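PDB 3S9J: member of DUF4221 family, which is of unknown function but folds as a six-bladed beta-propeller of the DUF4221 family. Local coordinates for residues 188-193 with 246-251. Residues are numbered along the deposited sequence; the frame is centred on the assembly and turned at random. Where two conformers were deposited one is given.
Sequences FKEEYD and PKLGNS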
loop_
_atom_site.group_PDB
_atom_site.type_symbol
_atom_site.label_atom_id
_atom_site.label_comp_id
_atom_site.label_asym_id
_atom_site.label_seq_id
_atom_site.Cartn_x
_atom_site.Cartn_y
_atom_site.Cartn_z
ATOM N N PHE A 188 0.260 4.935 -21.211
ATOM C CA PHE A 188 1.629 4.429 -21.235
ATOM C C PHE A 188 2.103 4.389 -22.684
ATOM O O PHE A 188 1.610 3.608 -23.487
ATOM C CB PHE A 188 1.685 3.044 -20.607
ATOM C CG PHE A 188 1.139 3.021 -19.228
ATOM C CD1 PHE A 188 1.910 3.479 -18.168
ATOM C CD2 PHE A 188 -0.146 2.587 -18.988
ATOM C CE1 PHE A 188 1.399 3.496 -16.879
ATOM C CE2 PHE A 188 -0.656 2.579 -17.693
ATOM C CZ PHE A 188 0.115 3.047 -16.650
ATOM N N LYS A 189 3.065 5.249 -23.001
ATOM C CA LYS A 189 3.454 5.548 -24.387
ATOM C C LYS A 189 4.698 4.790 -24.864
ATOM O O LYS A 189 4.830 4.474 -26.036
ATOM C CB LYS A 189 3.699 7.055 -24.519
ATOM C CG LYS A 189 2.543 7.937 -24.015
ATOM C CD LYS A 189 1.182 7.439 -24.525
ATOM C CE LYS A 189 0.132 8.556 -24.607
ATOM N NZ LYS A 189 -0.200 9.143 -23.283
ATOM N N GLU A 190 5.626 4.520 -23.956
ATOM C CA GLU A 190 6.897 3.902 -24.343
ATOM C C GLU A 190 6.736 2.426 -24.665
ATOM O O GLU A 190 5.995 1.716 -23.987
ATOM C CB GLU A 190 7.952 4.076 -23.249
ATOM C CG GLU A 190 8.323 5.527 -22.967
ATOM C CD GLU A 190 7.359 6.235 -22.040
ATOM O OE1 GLU A 190 6.624 5.542 -21.298
ATOM O OE2 GLU A 190 7.340 7.490 -22.050
ATOM N N GLU A 191 7.443 1.960 -25.695
ATOM C CA GLU A 191 7.372 0.566 -26.106
ATOM C C GLU A 191 8.753 -0.067 -26.031
ATOM O O GLU A 191 9.468 -0.160 -27.025
ATOM C CB GLU A 191 6.767 0.456 -27.508
ATOM C CG GLU A 191 5.287 0.863 -27.540
ATOM C CD GLU A 191 4.631 0.682 -28.897
ATOM O OE1 GLU A 191 5.333 0.827 -29.918
ATOM O OE2 GLU A 191 3.406 0.411 -28.953
ATOM N N TYR A 192 9.132 -0.468 -24.830
ATOM C CA TYR A 192 10.431 -1.078 -24.586
ATOM C C TYR A 192 10.343 -2.611 -24.653
ATOM O O TYR A 192 9.273 -3.190 -24.475
ATOM C CB TYR A 192 10.964 -0.641 -23.223
ATOM C CG TYR A 192 11.164 0.860 -23.052
ATOM C CD1 TYR A 192 11.867 1.613 -23.997
ATOM C CD2 TYR A 192 10.683 1.520 -21.924
ATOM C CE1 TYR A 192 12.065 2.989 -23.820
ATOM C CE2 TYR A 192 10.885 2.887 -21.741
ATOM C CZ TYR A 192 11.562 3.611 -22.689
ATOM O OH TYR A 192 11.744 4.965 -22.481
ATOM N N ASP A 193 11.468 -3.264 -24.924
ATOM C CA ASP A 193 11.518 -4.721 -24.887
ATOM C C ASP A 193 11.297 -5.242 -23.478
ATOM O O ASP A 193 10.666 -6.276 -23.310
ATOM C CB ASP A 193 12.857 -5.249 -25.407
ATOM C CG ASP A 193 12.972 -5.175 -26.921
ATOM O OD1 ASP A 193 11.932 -5.242 -27.617
ATOM O OD2 ASP A 193 14.116 -5.057 -27.403
ATOM N N PRO A 246 2.491 8.906 -16.806
ATOM C CA PRO A 246 3.563 8.008 -16.473
ATOM C C PRO A 246 4.654 7.943 -17.521
ATOM O O PRO A 246 4.439 8.238 -18.700
ATOM C CB PRO A 246 2.856 6.636 -16.321
ATOM C CG PRO A 246 1.441 6.975 -16.055
ATOM C CD PRO A 246 1.202 8.193 -16.875
ATOM N N LYS A 247 5.836 7.628 -17.036
ATOM C CA LYS A 247 7.014 7.468 -17.882
ATOM C C LYS A 247 7.581 6.118 -17.505
ATOM O O LYS A 247 8.115 5.939 -16.410
ATOM C CB LYS A 247 8.048 8.572 -17.629
ATOM C CG LYS A 247 8.810 9.003 -18.893
ATOM C CD LYS A 247 9.981 8.094 -19.261
ATOM C CE LYS A 247 11.330 8.688 -18.837
ATOM N NZ LYS A 247 12.006 7.937 -17.716
ATOM N N LEU A 248 7.441 5.165 -18.409
ATOM C CA LEU A 248 7.973 3.845 -18.144
ATOM C C LEU A 248 9.503 3.882 -18.147
ATOM O O LEU A 248 10.107 4.586 -18.941
ATOM C CB LEU A 248 7.465 2.857 -19.185
ATOM C CG LEU A 248 5.942 2.637 -19.226
ATOM C CD1 LEU A 248 5.592 1.691 -20.371
ATOM C CD2 LEU A 248 5.408 2.064 -17.894
ATOM N N GLY A 249 10.104 3.089 -17.279
ATOM C CA GLY A 249 11.540 2.882 -17.297
ATOM C C GLY A 249 11.925 1.792 -18.280
ATOM O O GLY A 249 11.212 0.803 -18.448
ATOM N N ASN A 250 13.060 1.994 -18.925
ATOM C CA ASN A 250 13.649 1.038 -19.842
ATOM C C ASN A 250 14.697 0.187 -19.115
ATOM O O ASN A 250 15.679 0.727 -18.617
ATOM C CB ASN A 250 14.290 1.793 -20.987
ATOM C CG ASN A 250 14.911 0.879 -22.017
ATOM O OD1 ASN A 250 14.934 -0.343 -21.856
ATOM N ND2 ASN A 250 15.429 1.472 -23.080
ATOM N N SER A 251 14.494 -1.128 -19.038
ATOM C CA SER A 251 15.456 -2.015 -18.355
ATOM C C SER A 251 16.878 -1.923 -18.925
ATOM O O SER A 251 17.842 -2.024 -18.172
ATOM C CB SER A 251 14.985 -3.485 -18.385
ATOM O OG SER A 251 13.915 -3.673 -17.478
HETATM O O HOH W 1 4.344 6.345 -20.766
#
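Asn-250 holds CG anti to its backbone N (chi1 -179°), which lays its side chain along one face of the Tyr-192 ring. With CG anti to its carbonyl carbon (chi1 -60°), Tyr-192 brings its ring against the Asn-250 side chain. Asn-250 CB sits over the ring centre in a CH-pi contact, 3.5 Å from the centroid of the Tyr-192 ring. The amide stacks on the same ring, its plane only 15° from the ring plane. Asn-250 OD1 is hydrogen-bonded to the backbone N of Met-252. Glu-190 CB lies against the opposite face of the ring, offset toward its rim. At the ring edge, Tyr-192 CE2 comes to 3.4 Å from Leu-248 O. The contact joins two loop regions of the propeller, and Gly-249 makes backbone hydrogen bonds to Ala-196 and Gly-197, a short, weakly bonded antiparallel pairing with strand 195-197. The two segments run in nearly the same direction. An alanine at Tyr-192 would remove the ring and is likely to leave the Asn-250 amide and Glu-190 CB without the surface between them. The Glu-190 chain bends at chi2, and Glu-190 OE1 accepts a hydrogen bond from Leu-248 N at 3.0 Å; the N-H comes from above the carboxylate plane. One water also donates to this OE1 and to Pro-246 O, and accepts from Lys-189 N. Phe-188 CE1 packs 3.5 Å from Pro-246 CB, while Phe-188 CD1 touches Leu-248 CD2. Trp-161 meets both Phe-188 and Leu-248.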